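Side-chain contacts in VP5 (Halorubrum pleomorphic virus 6, PDB 6QGL), which is the envelope protein of a haloarchaeal pleomorphic virus and probably drives fusion of the viral membrane with that of the host cell: residues N60-S63 with T64-N68; R116-F119 with Y120-W123; A132-Q135 with T136-H140; E285-Q289 with A290-L294. All coordinates share one frame; numbering follows the deposited sequence.

Interaction 1 (N60-S63 with T64-N68)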
loop_
_atom_site.group_PDB
_atom_site.type_symbol
_atom_site.label_atom_id
_atom_site.label_comp_id
_atom_site.label_asym_id
_atom_site.label_seq_id
_atom_site.Cartn_x
_atom_site.Cartn_y
_atom_site.Cartn_z
ATOM N N ASN A 60 -4.708 3.682 3.236
ATOM C CA ASN A 60 -3.313 4.120 3.314
ATOM C C ASN A 60 -2.459 3.026 3.949
ATOM O O ASN A 60 -1.397 2.699 3.415
ATOM C CB ASN A 60 -3.203 5.433 4.107
ATOM C CG ASN A 60 -1.792 5.819 4.491
ATOM O OD1 ASN A 60 -0.965 6.184 3.647
ATOM N ND2 ASN A 60 -1.490 5.741 5.780
ATOM N N ASN A 61 -2.935 2.449 5.073
ATOM C CA ASN A 61 -2.239 1.386 5.798
ATOM C C ASN A 61 -2.134 0.104 4.968
ATOM O O ASN A 61 -1.094 -0.550 5.019
ATOM C CB ASN A 61 -2.880 1.130 7.166
ATOM C CG ASN A 61 -2.715 2.255 8.170
ATOM O OD1 ASN A 61 -1.936 3.200 7.993
ATOM N ND2 ASN A 61 -3.464 2.183 9.258
ATOM N N GLN A 62 -3.188 -0.222 4.169
ATOM C CA GLN A 62 -3.207 -1.387 3.274
ATOM C C GLN A 62 -2.119 -1.226 2.205
ATOM O O GLN A 62 -1.272 -2.101 2.056
ATOM C CB GLN A 62 -4.582 -1.575 2.586
ATOM C CG GLN A 62 -5.754 -2.019 3.474
ATOM C CD GLN A 62 -5.598 -3.345 4.185
ATOM O OE1 GLN A 62 -5.081 -4.329 3.642
ATOM N NE2 GLN A 62 -6.075 -3.402 5.421
ATOM N N SER A 63 -2.103 -0.070 1.519
ATOM C CA SER A 63 -1.138 0.228 0.460
ATOM C C SER A 63 0.321 0.280 0.914
ATOM O O SER A 63 1.187 -0.068 0.115
ATOM C CB SER A 63 -1.511 1.515 -0.264
ATOM O OG SER A 63 -1.477 2.641 0.596
ATOM N N THR A 64 0.608 0.695 2.164
ATOM C CA THR A 64 2.001 0.799 2.614
ATOM C C THR A 64 2.476 -0.386 3.472
ATOM O O THR A 64 3.301 -1.161 2.995
ATOM C CB THR A 64 2.274 2.147 3.307
ATOM O OG1 THR A 64 1.455 2.257 4.469
ATOM C CG2 THR A 64 2.043 3.341 2.385
ATOM N N MET A 65 1.932 -0.562 4.688
ATOM C CA MET A 65 2.397 -1.580 5.641
ATOM C C MET A 65 1.701 -2.941 5.582
ATOM O O MET A 65 2.370 -3.964 5.441
ATOM C CB MET A 65 2.323 -1.042 7.087
ATOM C CG MET A 65 2.679 0.427 7.224
ATOM S SD MET A 65 4.451 0.747 7.121
ATOM C CE MET A 65 4.452 2.485 6.791
ATOM N N VAL A 66 0.371 -2.942 5.724
ATOM C CA VAL A 66 -0.522 -4.094 5.852
ATOM C C VAL A 66 -0.531 -5.069 4.644
ATOM O O VAL A 66 -0.460 -6.278 4.876
ATOM C CB VAL A 66 -1.957 -3.596 6.197
ATOM C CG1 VAL A 66 -2.950 -4.747 6.306
ATOM C CG2 VAL A 66 -1.964 -2.762 7.482
ATOM N N ASP A 67 -0.653 -4.576 3.393
ATOM C CA ASP A 67 -0.774 -5.443 2.207
ATOM C C ASP A 67 0.505 -5.686 1.389
ATOM O O ASP A 67 0.410 -6.248 0.294
ATOM C CB ASP A 67 -1.876 -4.915 1.268
ATOM C CG ASP A 67 -3.213 -5.618 1.366
ATOM O OD1 ASP A 67 -3.258 -6.743 1.913
ATOM O OD2 ASP A 67 -4.213 -5.053 0.878
ATOM N N ASN A 68 1.684 -5.306 1.896
ATOM C CA ASN A 68 2.927 -5.520 1.147
ATOM C C ASN A 68 3.801 -6.621 1.778
ATOM O O ASN A 68 5.020 -6.481 1.881
ATOM C CB ASN A 68 3.669 -4.187 0.953
ATOM C CG ASN A 68 2.983 -3.212 0.015
ATOM O OD1 ASN A 68 3.074 -1.995 0.179
ATOM N ND2 ASN A 68 2.291 -3.715 -0.997
#
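The carbonyl oxygen of Asn60 is gripped twice by Thr64. The backbone N of Thr64 lies 3.1 Å from Asn60 O, the i to i+4 bond of an alpha helix. Thr64 OG1 gives a second hydrogen bond to Asn60 O, also at 3.1 Å. The two donors come from opposite faces of the carbonyl plane. With chi1 at 62°, OG1 sits between the backbone N and the carbonyl carbon of Thr64 and reaches back to Asn60 O. This gives the buried hydroxyl an acceptor within its own helix.

One residue on, the register widens. Val66 N bonds Asn61 O at 2.9 Å, and Asp67 N bonds Gln62 O at 2.9 Å, both from five residues ahead. Met65 N gives Asn61 O a weak bond as well. This is a pi-type turn at the end of helix 43-66, and Asp67 is the first residue to leave helical angles. Val66 lies over the preceding turn. Its CG2 meets Asn61 CB at 4.0 Å. Val66 and the bent Gln62 chain cross at a slant, with Val66 CG1 3.5 Å from Gln62 NE2. The polar ends turn elsewhere: Asn61 ND2 bonds Thr126 OG1 and Gln62 NE2 bonds Glu231 OE2.

The contact is buried near the middle of the chain. The loop residue Trp24 touches Met65. Helix 229-257 covers Asn61 and Val66 through Trp232, and helix 97-140 receives Met65 at Phe119 and Ser122.

Interaction 2 (R116-F119 with Y120-W123)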
loop_
_atom_site.group_PDB
_atom_site.type_symbol
_atom_site.label_atom_id
_atom_site.label_comp_id
_atom_site.label_asym_id
_atom_site.label_seq_id
_atom_site.Cartn_x
_atom_site.Cartn_y
_atom_site.Cartn_z
ATOM N N ARG A 116 11.567 -0.710 11.028
ATOM C CA ARG A 116 10.731 -0.855 12.221
ATOM C C ARG A 116 10.121 0.459 12.668
ATOM O O ARG A 116 8.917 0.496 12.915
ATOM C CB ARG A 116 11.492 -1.514 13.372
ATOM C CG ARG A 116 11.697 -2.994 13.172
ATOM C CD ARG A 116 11.938 -3.692 14.489
ATOM N NE ARG A 116 12.419 -5.045 14.257
ATOM C CZ ARG A 116 11.647 -6.121 14.151
ATOM N NH1 ARG A 116 10.328 -6.019 14.296
ATOM N NH2 ARG A 116 12.184 -7.304 13.909
ATOM N N THR A 117 10.934 1.537 12.749
ATOM C CA THR A 117 10.478 2.877 13.141
ATOM C C THR A 117 9.348 3.338 12.223
ATOM O O THR A 117 8.330 3.793 12.735
ATOM C CB THR A 117 11.650 3.877 13.234
ATOM O OG1 THR A 117 12.573 3.417 14.220
ATOM C CG2 THR A 117 11.208 5.282 13.607
ATOM N N ASN A 118 9.498 3.164 10.889
ATOM C CA ASN A 118 8.467 3.542 9.913
ATOM C C ASN A 118 7.170 2.780 10.139
ATOM O O ASN A 118 6.096 3.384 10.126
ATOM C CB ASN A 118 8.953 3.323 8.483
ATOM C CG ASN A 118 10.052 4.248 8.045
ATOM O OD1 ASN A 118 10.349 5.280 8.666
ATOM N ND2 ASN A 118 10.691 3.880 6.960
ATOM N N PHE A 119 7.281 1.460 10.367
ATOM C CA PHE A 119 6.159 0.567 10.617
ATOM C C PHE A 119 5.415 0.952 11.904
ATOM O O PHE A 119 4.198 1.142 11.857
ATOM C CB PHE A 119 6.640 -0.897 10.643
ATOM C CG PHE A 119 5.570 -1.921 10.922
ATOM C CD1 PHE A 119 4.598 -2.213 9.971
ATOM C CD2 PHE A 119 5.546 -2.612 12.128
ATOM C CE1 PHE A 119 3.602 -3.155 10.236
ATOM C CE2 PHE A 119 4.559 -3.566 12.384
ATOM C CZ PHE A 119 3.597 -3.833 11.435
ATOM N N TYR A 120 6.143 1.112 13.034
ATOM C CA TYR A 120 5.535 1.494 14.315
ATOM C C TYR A 120 5.010 2.924 14.315
ATOM O O TYR A 120 4.023 3.198 14.998
ATOM C CB TYR A 120 6.486 1.265 15.500
ATOM C CG TYR A 120 7.018 -0.144 15.633
ATOM C CD1 TYR A 120 6.192 -1.247 15.437
ATOM C CD2 TYR A 120 8.336 -0.374 16.016
ATOM C CE1 TYR A 120 6.679 -2.545 15.558
ATOM C CE2 TYR A 120 8.833 -1.667 16.146
ATOM C CZ TYR A 120 8.000 -2.748 15.919
ATOM O OH TYR A 120 8.489 -4.020 16.046
ATOM N N LYS A 121 5.649 3.829 13.539
ATOM C CA LYS A 121 5.217 5.222 13.404
ATOM C C LYS A 121 3.819 5.294 12.790
ATOM O O LYS A 121 2.998 6.071 13.276
ATOM C CB LYS A 121 6.215 6.046 12.571
ATOM C CG LYS A 121 7.106 6.958 13.409
ATOM C CD LYS A 121 8.364 7.417 12.672
ATOM C CE LYS A 121 8.162 8.512 11.649
ATOM N NZ LYS A 121 9.353 8.654 10.769
ATOM N N SER A 122 3.540 4.463 11.754
ATOM C CA SER A 122 2.232 4.427 11.089
ATOM C C SER A 122 1.138 3.841 11.987
ATOM O O SER A 122 -0.011 4.280 11.892
ATOM C CB SER A 122 2.303 3.717 9.739
ATOM O OG SER A 122 2.275 2.305 9.860
ATOM N N TRP A 123 1.496 2.883 12.877
ATOM C CA TRP A 123 0.564 2.304 13.852
ATOM C C TRP A 123 0.197 3.398 14.849
ATOM O O TRP A 123 -0.985 3.626 15.096
ATOM C CB TRP A 123 1.180 1.093 14.586
ATOM C CG TRP A 123 0.458 0.724 15.853
ATOM C CD1 TRP A 123 0.806 1.073 17.127
ATOM C CD2 TRP A 123 -0.781 0.011 15.957
ATOM N NE1 TRP A 123 -0.128 0.601 18.019
ATOM C CE2 TRP A 123 -1.100 -0.077 17.332
ATOM C CE3 TRP A 123 -1.637 -0.597 15.021
ATOM C CZ2 TRP A 123 -2.249 -0.727 17.793
ATOM C CZ3 TRP A 123 -2.769 -1.247 15.482
ATOM C CH2 TRP A 123 -3.073 -1.297 16.850
#
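Arg116 and Tyr120 lie side by side one turn apart on the long alpha helix 97-140, in the usual i to i+4 spacing. Arg116 NH1 donates to Tyr120 OH at 3.2 Å. The hydroxyl sits at the edge of the guanidinium, somewhat out of its plane, and the N-H...O angle of 142° makes the bond bent. The guanidinium and phenol planes are 23° apart. The arginine chain is extended from CG to NE, which carries the guanidinium out level with the end of the tyrosine. On the way, Arg116 CB touches Tyr120 CE2 at 3.8 Å.

Phe119 is the next neighbour of the phenol. Its CD2 meets Tyr120 CE1 at 3.6 Å, and the two rings are set obliquely, with planes at 58°. Further round the helix, Thr117 CG2 rests against Lys121 CD at 3.7 Å.

A second shell fixes these groups. Glu112 holds Arg116 NE and Asp240 holds Arg116 NH2, both as salt bridges. Together they fix the rotation of the guanidinium, with NH1 toward Tyr120 OH. Glu236 also bonds Tyr120 OH. Phe119 packs on helix 229-257 at Trp232, Val235 and Met239, and Tyr120 faces strand 180-189 at Phe181 and Leu183.

The backbone beneath is regular: Tyr120 N bonds Arg116 O at 2.8 Å. At the far end a side chain joins in, where Ser122 OG donates to Phe119 O at 3.0 Å.

Interaction 3 (A132-Q135 with T136-H140)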
loop_
_atom_site.group_PDB
_atom_site.type_symbol
_atom_site.label_atom_id
_atom_site.label_comp_id
_atom_site.label_asym_id
_atom_site.label_seq_id
_atom_site.Cartn_x
_atom_site.Cartn_y
_atom_site.Cartn_z
ATOM N N ALA A 132 -8.063 11.111 18.657
ATOM C CA ALA A 132 -8.476 12.451 18.228
ATOM C C ALA A 132 -9.932 12.440 17.752
ATOM O O ALA A 132 -10.672 13.383 18.036
ATOM C CB ALA A 132 -7.561 12.965 17.127
ATOM N N MET A 133 -10.343 11.354 17.058
ATOM C CA MET A 133 -11.708 11.150 16.563
ATOM C C MET A 133 -12.651 10.913 17.745
ATOM O O MET A 133 -13.748 11.468 17.768
ATOM C CB MET A 133 -11.766 9.981 15.566
ATOM C CG MET A 133 -11.080 10.276 14.246
ATOM S SD MET A 133 -11.524 9.131 12.915
ATOM C CE MET A 133 -10.533 7.716 13.343
ATOM N N THR A 134 -12.194 10.125 18.746
ATOM C CA THR A 134 -12.931 9.825 19.978
ATOM C C THR A 134 -13.182 11.120 20.756
ATOM O O THR A 134 -14.319 11.368 21.161
ATOM C CB THR A 134 -12.192 8.761 20.802
ATOM O OG1 THR A 134 -12.027 7.591 20.004
ATOM C CG2 THR A 134 -12.925 8.392 22.085
ATOM N N GLN A 135 -12.136 11.961 20.919
ATOM C CA GLN A 135 -12.230 13.248 21.613
ATOM C C GLN A 135 -13.244 14.181 20.958
ATOM O O GLN A 135 -13.963 14.879 21.672
ATOM C CB GLN A 135 -10.858 13.927 21.737
ATOM C CG GLN A 135 -9.952 13.321 22.818
ATOM C CD GLN A 135 -10.480 13.435 24.238
ATOM O OE1 GLN A 135 -11.169 14.392 24.617
ATOM N NE2 GLN A 135 -10.154 12.454 25.066
ATOM N N THR A 136 -13.321 14.164 19.605
ATOM C CA THR A 136 -14.267 14.951 18.806
ATOM C C THR A 136 -15.702 14.516 19.124
ATOM O O THR A 136 -16.522 15.370 19.448
ATOM C CB THR A 136 -13.900 14.885 17.311
ATOM O OG1 THR A 136 -12.655 15.551 17.117
ATOM C CG2 THR A 136 -14.940 15.532 16.416
ATOM N N VAL A 137 -15.985 13.193 19.077
ATOM C CA VAL A 137 -17.293 12.596 19.387
ATOM C C VAL A 137 -17.734 12.983 20.807
ATOM O O VAL A 137 -18.889 13.370 20.999
ATOM C CB VAL A 137 -17.290 11.057 19.140
ATOM C CG1 VAL A 137 -18.544 10.380 19.689
ATOM C CG2 VAL A 137 -17.127 10.748 17.660
ATOM N N ILE A 138 -16.797 12.932 21.778
ATOM C CA ILE A 138 -17.023 13.312 23.176
ATOM C C ILE A 138 -17.430 14.797 23.270
ATOM O O ILE A 138 -18.346 15.130 24.024
ATOM C CB ILE A 138 -15.779 12.963 24.053
ATOM C CG1 ILE A 138 -15.659 11.437 24.263
ATOM C CG2 ILE A 138 -15.790 13.693 25.409
ATOM C CD1 ILE A 138 -14.310 10.969 24.696
ATOM N N ALA A 139 -16.785 15.665 22.469
ATOM C CA ALA A 139 -17.034 17.110 22.433
ATOM C C ALA A 139 -18.309 17.520 21.710
ATOM O O ALA A 139 -18.930 18.508 22.115
ATOM C CB ALA A 139 -15.849 17.832 21.818
ATOM N N HIS A 140 -18.641 16.857 20.587
ATOM C CA HIS A 140 -19.837 17.200 19.819
ATOM C C HIS A 140 -21.086 16.851 20.603
ATOM O O HIS A 140 -22.003 17.673 20.675
ATOM C CB HIS A 140 -19.815 16.541 18.437
ATOM C CG HIS A 140 -19.053 17.324 17.412
ATOM N ND1 HIS A 140 -17.714 17.641 17.589
ATOM C CD2 HIS A 140 -19.458 17.812 16.217
ATOM C CE1 HIS A 140 -17.355 18.317 16.510
ATOM N NE2 HIS A 140 -18.368 18.440 15.653
#
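Met133 and Val137 meet on the packed side of this turn of helix 97-140. Val137 CG2 lies 3.5 Å from Met133 O. Both residues face Leu50 of helix 43-66 and Ile148 of helix 145-148, so this side is buried. Thr134 is buried too, and Ile138 partly exposed. Thr134 CG2 meets Ile138 CD1 at 3.9 Å, Thr134 OG1 bonds Leu130 O, and Leu145 of helix 145-148 touches both residues.

At the border between the packed and open sides, Ala132 O accepts two hydrogen bonds, from Thr136 OG1 at 3.1 Å and Thr136 N at 3.2 Å. They arrive on opposite faces of the carbonyl plane. The chi1 of -67° puts OG1 beside the backbone N, turned back toward Ala132 O, one turn earlier. Thr136 also touches Leu46 of helix 43-66.

The other side is loose. Gln135 and Ala139 are exposed and joined mainly by their backbones, Ala139 N to Gln135 O at 3.0 Å. The bent Gln135 chain brings NE2 back to Glu131 in a weak bond.

One face, with Met133 and Val137, thus packs on helices 43-66 and 145-148, and the other, with Gln135 and Ala139, is open to solvent, as in an amphipathic helix.

Interaction 4 (E285-Q289 with A290-L294)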
loop_
_atom_site.group_PDB
_atom_site.type_symbol
_atom_site.label_atom_id
_atom_site.label_comp_id
_atom_site.label_asym_id
_atom_site.label_seq_id
_atom_site.Cartn_x
_atom_site.Cartn_y
_atom_site.Cartn_z
ATOM N N GLU A 285 12.940 12.880 -10.032
ATOM C CA GLU A 285 12.051 11.797 -10.464
ATOM C C GLU A 285 11.803 11.754 -11.968
ATOM O O GLU A 285 11.168 12.658 -12.516
ATOM C CB GLU A 285 10.715 11.839 -9.698
ATOM C CG GLU A 285 10.833 12.222 -8.231
ATOM C CD GLU A 285 9.552 12.629 -7.529
ATOM O OE1 GLU A 285 8.496 12.713 -8.196
ATOM O OE2 GLU A 285 9.611 12.872 -6.302
ATOM N N GLY A 286 12.294 10.694 -12.604
ATOM C CA GLY A 286 12.107 10.436 -14.028
ATOM C C GLY A 286 11.106 9.319 -14.255
ATOM O O GLY A 286 10.769 9.001 -15.399
ATOM N N MET A 287 10.630 8.721 -13.146
ATOM C CA MET A 287 9.661 7.622 -13.101
ATOM C C MET A 287 8.946 7.603 -11.741
ATOM O O MET A 287 9.412 8.261 -10.804
ATOM C CB MET A 287 10.362 6.272 -13.365
ATOM C CG MET A 287 11.366 5.886 -12.296
ATOM S SD MET A 287 12.383 4.447 -12.691
ATOM C CE MET A 287 11.217 3.176 -12.503
ATOM N N SER A 288 7.830 6.842 -11.632
ATOM C CA SER A 288 7.077 6.704 -10.379
ATOM C C SER A 288 7.936 5.976 -9.337
ATOM O O SER A 288 8.636 5.021 -9.683
ATOM C CB SER A 288 5.751 5.987 -10.606
ATOM O OG SER A 288 5.911 4.683 -11.139
ATOM N N GLN A 289 7.924 6.471 -8.085
ATOM C CA GLN A 289 8.736 5.965 -6.972
ATOM C C GLN A 289 8.537 4.487 -6.641
ATOM O O GLN A 289 9.524 3.798 -6.391
ATOM C CB GLN A 289 8.532 6.824 -5.711
ATOM C CG GLN A 289 9.459 6.479 -4.541
ATOM C CD GLN A 289 10.921 6.692 -4.862
ATOM O OE1 GLN A 289 11.372 7.812 -5.092
ATOM N NE2 GLN A 289 11.696 5.627 -4.895
ATOM N N ALA A 290 7.280 4.011 -6.615
ATOM C CA ALA A 290 6.943 2.633 -6.251
ATOM C C ALA A 290 7.578 1.554 -7.136
ATOM O O ALA A 290 8.061 0.558 -6.598
ATOM C CB ALA A 290 5.442 2.456 -6.189
ATOM N N ILE A 291 7.598 1.744 -8.473
ATOM C CA ILE A 291 8.218 0.767 -9.378
ATOM C C ILE A 291 9.756 0.789 -9.191
ATOM O O ILE A 291 10.376 -0.273 -9.231
ATOM C CB ILE A 291 7.740 0.869 -10.864
ATOM C CG1 ILE A 291 8.283 -0.287 -11.739
ATOM C CG2 ILE A 291 8.020 2.222 -11.494
ATOM C CD1 ILE A 291 7.238 -0.964 -12.616
ATOM N N ALA A 292 10.342 1.978 -8.888
ATOM C CA ALA A 292 11.775 2.135 -8.600
ATOM C C ALA A 292 12.120 1.422 -7.290
ATOM O O ALA A 292 13.205 0.852 -7.172
ATOM C CB ALA A 292 12.141 3.611 -8.506
ATOM N N ASP A 293 11.180 1.432 -6.324
ATOM C CA ASP A 293 11.323 0.766 -5.031
ATOM C C ASP A 293 11.186 -0.743 -5.174
ATOM O O ASP A 293 11.986 -1.480 -4.589
ATOM C CB ASP A 293 10.309 1.314 -4.019
ATOM C CG ASP A 293 10.549 2.754 -3.627
ATOM O OD1 ASP A 293 11.696 3.229 -3.779
ATOM O OD2 ASP A 293 9.596 3.401 -3.148
ATOM N N LEU A 294 10.197 -1.203 -5.977
ATOM C CA LEU A 294 9.970 -2.624 -6.249
ATOM C C LEU A 294 11.183 -3.239 -6.957
ATOM O O LEU A 294 11.534 -4.380 -6.661
ATOM C CB LEU A 294 8.680 -2.853 -7.052
ATOM C CG LEU A 294 7.359 -2.668 -6.292
ATOM C CD1 LEU A 294 6.231 -2.323 -7.242
ATOM C CD2 LEU A 294 7.010 -3.894 -5.448
#
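Gln289 and Asp293 pair across the first turn of helix 289-296, an i to i+4 side-chain bridge at a helix N-terminus. Gln289 CB starts the chain beside the peptide to Ala290. The chain leaves with CG anti to the backbone N (chi1 -173°) and bends at chi2, which folds it over the helix. CG then comes 3.4 Å from Asp293 OD2. CD lies beyond the carboxylate oxygens, 3.7 Å from Asp293 OD1. At the tip, NE2 donates to Asp293 OD1 at 2.6 Å. The nitrogen approaches from above the carboxylate plane, 42° out of it, and the amide and carboxylate planes are 24° apart. Beneath this bridge Asp293 N bonds Gln289 O at 2.9 Å, so both ends of Gln289 hold the same residue.

Outside partners fix the pair. Gln289 NE2 also bonds Ala278 O of helix 274-283, and Asp293 OD2 makes a salt bridge to Arg27, which probably favours the charged carboxylate.

Ser288 is at the N-cap position but makes no capping bond with its side chain. Its OG instead lies 3.3 Å from Ile291 CG2. Met287 and Ile291 cross at about a right angle, next to Tyr497. The bend at chi3 of Met287 turns its methyl inward, with CE 3.5 Å from Ile291 CG2 and 4.1 Å from Ala292 CB.

Overall arrangement
All four contacts are local; interactions 2 and 3 lie within a helix, interaction 1 at a helix end and interaction 4 at a helix start. Interactions 1 and 2 are buried and touch: Met65 CG lies 3.3 Å from Ser122 OG, so the end of helix 43-66 packs on helix 97-140. Interaction 3 uses helix 97-140 too, about 25 Å from interaction 2 (between centres), where one side faces solvent. It also meets helix 43-66, at an earlier part. Interaction 4 is partly buried, its centre about 39 Å from that of interaction 3, across the chain's centre. Charged networks mark interactions 2 and 4. Threonine-to-carbonyl bonds mark interactions 1 and 3.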